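Local coordinates for redox-sensing transcriptional repressor Rex (PDB 3WGH), which probably represses transcription by binding DNA as a homodimer and adjusts that repression to the NADH/NAD(+) redox state of the cell, at residues I88-G93 against G150-P155; K113-I118 against V130-V135. All coordinates share one frame; numbering follows the deposited sequence.

Interaction 1: residues I88-G93 against G150-P155; sequences IIIGAG and GILCIP. With NAI (1,4-dihydronicotinamide adenine dinucleotide), chain I.
Ile-88 to Ile-90 and Gly-150 to Leu-152 run side by side as parallel strands, joined by a ladder of three backbone hydrogen bonds. Ile-151 N gives to Ile-88 O, Ile-90 N to Ile-151 O, and Cys-153 N to Ile-90 O, each at 2.8 Å; the last is given by the residue after strand 150-152.

Apolar contacts flank the ladder. On one face Ile-89 and Ile-151 pack with CG1 of the former 3.9 Å from CB of the latter. On the other, Leu-152 bends its CD2 back to within 3.7 Å of Ile-90 CB. With CG1 of Ile-90 beside the backbone N (chi1 -45°), CG2 is left anti to that N and comes to 3.5 Å from C2A of the NADH adenine, while Ile-154 CG2 meets the same base at C4A and N3A.

Polar contacts to the dinucleotide follow at the strand ends. O3D, a hydroxyl of the nicotinamide ribose, donates to Ile-154 O at 2.8 Å. A water lies 2.8 Å from Cys-153 O and close enough to pyrophosphate O2N to bond there too, though it has more acceptors in reach than protons; Gly-93 N gives it a weak bond.

No side chain fits at Gly-91, where a CB would run into Cys-153 O, or at Gly-93, where it would strike NADH O5B. Gly-93 occupies the N-cap of helix 94-100, and this glycine-rich strand-turn-helix fits the GxGxxG dinucleotide-binding motif of a Rossmann fold, in keeping with the bound NADH.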
loop_
_atom_site.group_PDB
_atom_site.type_symbol
_atom_site.label_atom_id
_atom_site.label_comp_id
_atom_site.label_asym_id
_atom_site.label_seq_id
_atom_site.Cartn_x
_atom_site.Cartn_y
_atom_site.Cartn_z
ATOM N N ILE B 88 12.810 10.886 8.251
ATOM C CA ILE B 88 11.990 11.569 9.260
ATOM C C ILE B 88 10.509 11.429 8.880
ATOM O O ILE B 88 10.192 11.212 7.709
ATOM C CB ILE B 88 12.319 13.091 9.372
ATOM C CG1 ILE B 88 11.965 13.771 8.058
ATOM C CG2 ILE B 88 13.757 13.336 9.862
ATOM C CD1 ILE B 88 12.470 15.219 7.880
ATOM N N ILE B 89 9.635 11.606 9.865
ATOM C CA ILE B 89 8.174 11.529 9.658
ATOM C C ILE B 89 7.659 12.889 9.976
ATOM O O ILE B 89 8.052 13.482 11.012
ATOM C CB ILE B 89 7.539 10.467 10.570
ATOM C CG1 ILE B 89 7.946 9.084 10.045
ATOM C CG2 ILE B 89 5.946 10.560 10.608
ATOM C CD1 ILE B 89 7.556 7.953 10.988
ATOM N N ILE B 90 6.884 13.440 9.051
ATOM C CA ILE B 90 6.164 14.704 9.280
ATOM C C ILE B 90 4.740 14.346 9.535
ATOM O O ILE B 90 4.066 13.745 8.668
ATOM C CB ILE B 90 6.187 15.621 7.998
ATOM C CG1 ILE B 90 7.595 15.631 7.414
ATOM C CG2 ILE B 90 5.705 17.059 8.306
ATOM C CD1 ILE B 90 8.567 16.094 8.384
ATOM N N GLY B 91 4.244 14.751 10.707
ATOM C CA GLY B 91 2.916 14.364 11.166
ATOM C C GLY B 91 2.965 13.216 12.171
ATOM O O GLY B 91 3.129 12.040 11.818
ATOM N N ALA B 92 2.793 13.554 13.433
ATOM C CA ALA B 92 2.803 12.575 14.479
ATOM C C ALA B 92 1.392 12.242 14.884
ATOM O O ALA B 92 1.146 12.024 16.064
ATOM C CB ALA B 92 3.569 13.130 15.691
ATOM N N GLY B 93 0.448 12.236 13.940
ATOM C CA GLY B 93 -0.898 11.757 14.262
ATOM C C GLY B 93 -1.006 10.235 14.225
ATOM O O GLY B 93 -0.023 9.501 14.460
ATOM N N GLY B 150 11.855 11.915 3.586
ATOM C CA GLY B 150 10.750 12.459 4.398
ATOM C C GLY B 150 9.438 11.675 4.149
ATOM O O GLY B 150 9.020 11.462 3.001
ATOM N N ILE B 151 8.870 11.152 5.230
ATOM C CA ILE B 151 7.620 10.442 5.187
ATOM C C ILE B 151 6.515 11.425 5.596
ATOM O O ILE B 151 6.557 12.014 6.672
ATOM C CB ILE B 151 7.656 9.285 6.170
ATOM C CG1 ILE B 151 8.884 8.402 5.788
ATOM C CG2 ILE B 151 6.236 8.648 6.163
ATOM C CD1 ILE B 151 9.142 7.124 6.675
ATOM N N LEU B 152 5.575 11.651 4.699
ATOM C CA LEU B 152 4.599 12.739 4.863
ATOM C C LEU B 152 3.223 12.176 5.288
ATOM O O LEU B 152 2.558 11.475 4.514
ATOM C CB LEU B 152 4.486 13.449 3.511
ATOM C CG LEU B 152 4.760 14.950 3.351
ATOM C CD1 LEU B 152 3.754 15.492 2.307
ATOM C CD2 LEU B 152 4.622 15.775 4.667
ATOM N N CYS B 153 2.815 12.449 6.519
ATOM C CA CYS B 153 1.537 11.878 7.056
ATOM C C CYS B 153 0.725 12.982 7.698
ATOM O O CYS B 153 0.365 12.881 8.854
ATOM C CB CYS B 153 1.794 10.789 8.123
ATOM S SG CYS B 153 3.029 9.514 7.715
ATOM N N ILE B 154 0.586 14.084 6.985
ATOM C CA ILE B 154 -0.151 15.265 7.476
ATOM C C ILE B 154 -1.442 15.386 6.679
ATOM O O ILE B 154 -1.570 14.782 5.639
ATOM C CB ILE B 154 0.689 16.569 7.336
ATOM C CG1 ILE B 154 1.215 16.779 5.911
ATOM C CG2 ILE B 154 1.882 16.601 8.312
ATOM C CD1 ILE B 154 1.705 18.238 5.655
ATOM N N PRO B 155 -2.420 16.171 7.158
ATOM C CA PRO B 155 -3.621 16.370 6.350
ATOM C C PRO B 155 -3.267 17.069 5.047
ATOM O O PRO B 155 -2.169 17.682 4.923
ATOM C CB PRO B 155 -4.510 17.302 7.224
ATOM C CG PRO B 155 -3.867 17.362 8.583
ATOM C CD PRO B 155 -2.403 16.985 8.384
HETATM P PA NAI I . -4.201 12.767 11.963
HETATM O O1A NAI I . -5.054 13.995 12.037
HETATM O O2A NAI I . -4.248 11.687 12.998
HETATM O O5B NAI I . -2.683 13.268 11.972
HETATM C C5B NAI I . -2.213 14.409 11.260
HETATM C C4B NAI I . -1.106 15.031 12.115
HETATM O O4B NAI I . -0.464 15.993 11.324
HETATM C C3B NAI I . -1.671 15.798 13.334
HETATM O O3B NAI I . -0.851 15.520 14.469
HETATM C C2B NAI I . -1.449 17.262 12.984
HETATM O O2B NAI I . -1.111 18.085 14.099
HETATM C C1B NAI I . -0.190 17.139 12.141
HETATM N N9A NAI I . 0.027 18.268 11.216
HETATM C C8A NAI I . -0.924 19.046 10.642
HETATM N N7A NAI I . -0.256 19.905 9.825
HETATM C C5A NAI I . 1.075 19.688 9.940
HETATM C C6A NAI I . 2.223 20.244 9.391
HETATM N N6A NAI I . 2.107 21.262 8.510
HETATM N N1A NAI I . 3.452 19.752 9.679
HETATM C C2A NAI I . 3.590 18.776 10.573
HETATM N N3A NAI I . 2.498 18.264 11.140
HETATM C C4A NAI I . 1.243 18.667 10.821
HETATM O O3 NAI I . -4.409 12.180 10.457
HETATM P PN NAI I . -4.005 10.679 10.033
HETATM O O1N NAI I . -5.262 9.900 10.179
HETATM O O2N NAI I . -2.712 10.410 10.786
HETATM O O5D NAI I . -3.665 10.803 8.450
HETATM C C5D NAI I . -2.490 11.468 7.971
HETATM C C4D NAI I . -2.626 11.547 6.457
HETATM O O4D NAI I . -2.592 10.246 5.827
HETATM C C3D NAI I . -3.942 12.211 6.059
HETATM O O3D NAI I . -3.617 13.047 4.946
HETATM C C2D NAI I . -4.784 11.055 5.565
HETATM O O2D NAI I . -5.800 11.544 4.664
HETATM C C1D NAI I . -3.712 10.147 4.941
HETATM N N1N NAI I . -4.089 8.736 4.754
HETATM C C2N NAI I . -3.806 8.153 3.548
HETATM C C3N NAI I . -4.138 6.900 3.228
HETATM C C7N NAI I . -3.691 6.381 1.910
HETATM O O7N NAI I . -4.168 5.376 1.375
HETATM N N7N NAI I . -2.643 7.014 1.368
HETATM C C4N NAI I . -4.884 6.023 4.238
HETATM C C5N NAI I . -5.156 6.752 5.541
HETATM C C6N NAI I . -4.746 8.010 5.749
HETATM O O HOH W 1 -0.049 11.348 11.170
#

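Interaction 2: residues K113-I118 against V130-V135; sequences KGIFDI and VEVMDV. With NAI (1,4-dihydronicotinamide adenine dinucleotide), chain I.
Val-130 opens the second strand by setting CG2 4.1 Å from Ile-115 CG2. At Glu-131 the backbones stand further apart, and a water accepts from Ile-115 N and appears to bridge to Glu-131 O, though that second distance is too short to be trusted. Val-132 closes in again: its CG2 lies 3.5 Å from Ile-115 CG2, and its CG1 touches the CB of Asp-117.

Met-133 is held through its backbone, N to Ile-115 O and O to Asp-117 N (2.8 and 2.9 Å). Its side chain runs alongside Phe-116, with SD 5.0 Å from the ring centroid in an oblique Met-aromatic contact. Asp-134 O lies 3.6 Å from Phe-116 CD1, at the edge of that ring and in its plane. Val-135 N reaches Asp-117 O from above the carbonyl plane, a bent bond, and its CG1 presses on Ile-118 CG2 beside the adenine.

The Asp-117 carboxylate, swung anti to N (chi1 -155°), takes NADH O3B on OD1 at 2.6 Å and O2B on OD2. Replacing this aspartate by alanine is likely to leave both hydroxyls of the adenine ribose, and the amides of Ala-92 and Asn-119, without this acceptor.

Strand 110-117 lies between 130-134 and 85-90, while helix 138-144 packs against Phe-116 and Met-133, its Phe-141 meeting the Phe-116 ring edge-to-face.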
loop_
_atom_site.group_PDB
_atom_site.type_symbol
_atom_site.label_atom_id
_atom_site.label_comp_id
_atom_site.label_asym_id
_atom_site.label_seq_id
_atom_site.Cartn_x
_atom_site.Cartn_y
_atom_site.Cartn_z
ATOM N N LYS B 113 15.109 9.173 12.381
ATOM C CA LYS B 113 15.944 10.143 13.060
ATOM C C LYS B 113 15.131 11.220 13.790
ATOM O O LYS B 113 15.609 11.796 14.746
ATOM C CB LYS B 113 16.943 10.799 12.103
ATOM C CG LYS B 113 17.984 9.877 11.472
ATOM C CD LYS B 113 19.057 9.425 12.441
ATOM C CE LYS B 113 20.136 10.519 12.582
ATOM N NZ LYS B 113 20.664 11.043 11.234
ATOM N N GLY B 114 13.930 11.538 13.313
ATOM C CA GLY B 114 13.119 12.494 14.042
ATOM C C GLY B 114 11.676 12.478 13.557
ATOM O O GLY B 114 11.380 11.918 12.476
ATOM N N ILE B 115 10.773 13.019 14.378
ATOM C CA ILE B 115 9.365 13.070 14.027
ATOM C C ILE B 115 8.849 14.440 14.395
ATOM O O ILE B 115 9.224 14.963 15.446
ATOM C CB ILE B 115 8.551 11.930 14.685
ATOM C CG1 ILE B 115 7.086 12.008 14.251
ATOM C CG2 ILE B 115 8.583 12.045 16.199
ATOM C CD1 ILE B 115 6.379 10.635 14.249
ATOM N N PHE B 116 8.065 15.050 13.504
ATOM C CA PHE B 116 7.774 16.464 13.535
ATOM C C PHE B 116 6.294 16.662 13.493
ATOM O O PHE B 116 5.588 15.890 12.854
ATOM C CB PHE B 116 8.481 17.189 12.381
ATOM C CG PHE B 116 9.990 17.091 12.476
ATOM C CD1 PHE B 116 10.731 18.072 13.191
ATOM C CD2 PHE B 116 10.644 15.977 11.986
ATOM C CE1 PHE B 116 12.145 17.948 13.327
ATOM C CE2 PHE B 116 12.041 15.846 12.091
ATOM C CZ PHE B 116 12.782 16.807 12.811
ATOM N N ASP B 117 5.798 17.620 14.281
ATOM C CA ASP B 117 4.358 17.948 14.281
ATOM C C ASP B 117 4.165 19.445 14.535
ATOM O O ASP B 117 5.120 20.120 14.958
ATOM C CB ASP B 117 3.607 17.110 15.320
ATOM C CG ASP B 117 2.113 16.952 14.970
ATOM O OD1 ASP B 117 1.704 15.883 14.439
ATOM O OD2 ASP B 117 1.346 17.926 15.154
ATOM N N ILE B 118 3.010 20.007 14.165
ATOM C CA ILE B 118 2.740 21.419 14.535
ATOM C C ILE B 118 1.979 21.528 15.871
ATOM O O ILE B 118 1.653 22.619 16.288
ATOM C CB ILE B 118 1.827 22.182 13.542
ATOM C CG1 ILE B 118 0.552 21.383 13.250
ATOM C CG2 ILE B 118 2.542 22.643 12.338
ATOM C CD1 ILE B 118 -0.299 22.034 12.186
ATOM N N VAL B 130 12.778 8.361 19.717
ATOM C CA VAL B 130 12.745 9.704 19.168
ATOM C C VAL B 130 11.681 10.492 19.870
ATOM O O VAL B 130 10.774 9.912 20.429
ATOM C CB VAL B 130 12.589 9.744 17.609
ATOM C CG1 VAL B 130 13.776 9.074 16.971
ATOM C CG2 VAL B 130 11.304 9.091 17.147
ATOM N N GLU B 131 11.856 11.806 19.929
ATOM C CA GLU B 131 10.883 12.683 20.557
ATOM C C GLU B 131 10.268 13.550 19.485
ATOM O O GLU B 131 10.985 14.033 18.612
ATOM C CB GLU B 131 11.564 13.584 21.614
ATOM C CG GLU B 131 11.321 13.135 23.072
ATOM C CD GLU B 131 11.932 14.070 24.117
ATOM O OE1 GLU B 131 12.996 14.652 23.836
ATOM O OE2 GLU B 131 11.370 14.194 25.231
ATOM N N VAL B 132 8.956 13.774 19.570
ATOM C CA VAL B 132 8.278 14.657 18.622
ATOM C C VAL B 132 8.776 16.073 18.790
ATOM O O VAL B 132 8.779 16.638 19.895
ATOM C CB VAL B 132 6.740 14.639 18.752
ATOM C CG1 VAL B 132 6.122 15.721 17.888
ATOM C CG2 VAL B 132 6.174 13.275 18.438
ATOM N N MET B 133 9.163 16.658 17.670
ATOM C CA MET B 133 9.712 18.002 17.652
ATOM C C MET B 133 8.792 18.854 16.847
ATOM O O MET B 133 7.951 18.324 16.119
ATOM C CB MET B 133 11.110 18.006 17.029
ATOM C CG MET B 133 12.152 17.377 17.916
ATOM S SD MET B 133 13.710 17.162 17.012
ATOM C CE MET B 133 14.253 18.864 16.684
ATOM N N ASP B 134 8.913 20.170 17.033
ATOM C CA ASP B 134 8.166 21.198 16.292
ATOM C C ASP B 134 8.649 21.215 14.862
ATOM O O ASP B 134 9.851 21.296 14.618
ATOM C CB ASP B 134 8.471 22.588 16.885
ATOM C CG ASP B 134 7.515 23.676 16.403
ATOM O OD1 ASP B 134 7.009 23.629 15.255
ATOM O OD2 ASP B 134 7.231 24.593 17.211
ATOM N N VAL B 135 7.718 21.206 13.917
ATOM C CA VAL B 135 8.072 21.122 12.519
ATOM C C VAL B 135 8.795 22.399 12.093
ATOM O O VAL B 135 9.394 22.464 11.030
ATOM C CB VAL B 135 6.828 20.811 11.616
ATOM C CG1 VAL B 135 5.871 21.996 11.591
ATOM C CG2 VAL B 135 7.266 20.454 10.189
HETATM P PA NAI I . -4.201 12.767 11.963
HETATM O O1A NAI I . -5.054 13.995 12.037
HETATM O O2A NAI I . -4.248 11.687 12.998
HETATM O O5B NAI I . -2.683 13.268 11.972
HETATM C C5B NAI I . -2.213 14.409 11.260
HETATM C C4B NAI I . -1.106 15.031 12.115
HETATM O O4B NAI I . -0.464 15.993 11.324
HETATM C C3B NAI I . -1.671 15.798 13.334
HETATM O O3B NAI I . -0.851 15.520 14.469
HETATM C C2B NAI I . -1.449 17.262 12.984
HETATM O O2B NAI I . -1.111 18.085 14.099
HETATM C C1B NAI I . -0.190 17.139 12.141
HETATM N N9A NAI I . 0.027 18.268 11.216
HETATM C C8A NAI I . -0.924 19.046 10.642
HETATM N N7A NAI I . -0.256 19.905 9.825
HETATM C C5A NAI I . 1.075 19.688 9.940
HETATM C C6A NAI I . 2.223 20.244 9.391
HETATM N N6A NAI I . 2.107 21.262 8.510
HETATM N N1A NAI I . 3.452 19.752 9.679
HETATM C C2A NAI I . 3.590 18.776 10.573
HETATM N N3A NAI I . 2.498 18.264 11.140
HETATM C C4A NAI I . 1.243 18.667 10.821
HETATM O O3 NAI I . -4.409 12.180 10.457
HETATM P PN NAI I . -4.005 10.679 10.033
HETATM O O1N NAI I . -5.262 9.900 10.179
HETATM O O2N NAI I . -2.712 10.410 10.786
HETATM O O5D NAI I . -3.665 10.803 8.450
HETATM C C5D NAI I . -2.490 11.468 7.971
HETATM C C4D NAI I . -2.626 11.547 6.457
HETATM O O4D NAI I . -2.592 10.246 5.827
HETATM C C3D NAI I . -3.942 12.211 6.059
HETATM O O3D NAI I . -3.617 13.047 4.946
HETATM C C2D NAI I . -4.784 11.055 5.565
HETATM O O2D NAI I . -5.800 11.544 4.664
HETATM C C1D NAI I . -3.712 10.147 4.941
HETATM N N1N NAI I . -4.089 8.736 4.754
HETATM C C2N NAI I . -3.806 8.153 3.548
HETATM C C3N NAI I . -4.138 6.900 3.228
HETATM C C7N NAI I . -3.691 6.381 1.910
HETATM O O7N NAI I . -4.168 5.376 1.375
HETATM N N7N NAI I . -2.643 7.014 1.368
HETATM C C4N NAI I . -4.884 6.023 4.238
HETATM C C5N NAI I . -5.156 6.752 5.541
HETATM C C6N NAI I . -4.746 8.010 5.749
HETATM O O HOH W 2 12.337 14.202 16.565
#

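Overall arrangement
The two contacts belong to one mixed sheet, their centres about 9 Å apart. Strands run in the order 130-134, 110-117, 85-90, 149-152, so interaction 2 joins the first pair and interaction 1 the last, with 110-117 and 85-90 adjacent between them. Along the chain, interaction 2 is nested inside the loop closed by interaction 1. The two meet directly: Gly-91 N probably bonds to Phe-116 O, and Ala-92 N to Asp-117 OD1, tying the glycine-rich turn to the ribose-binding carboxylate. The ends of these strands line the adenosine and pyrophosphate part of the NADH site and reach the nicotinamide ribose; through this site Rex is thought to sense redox state.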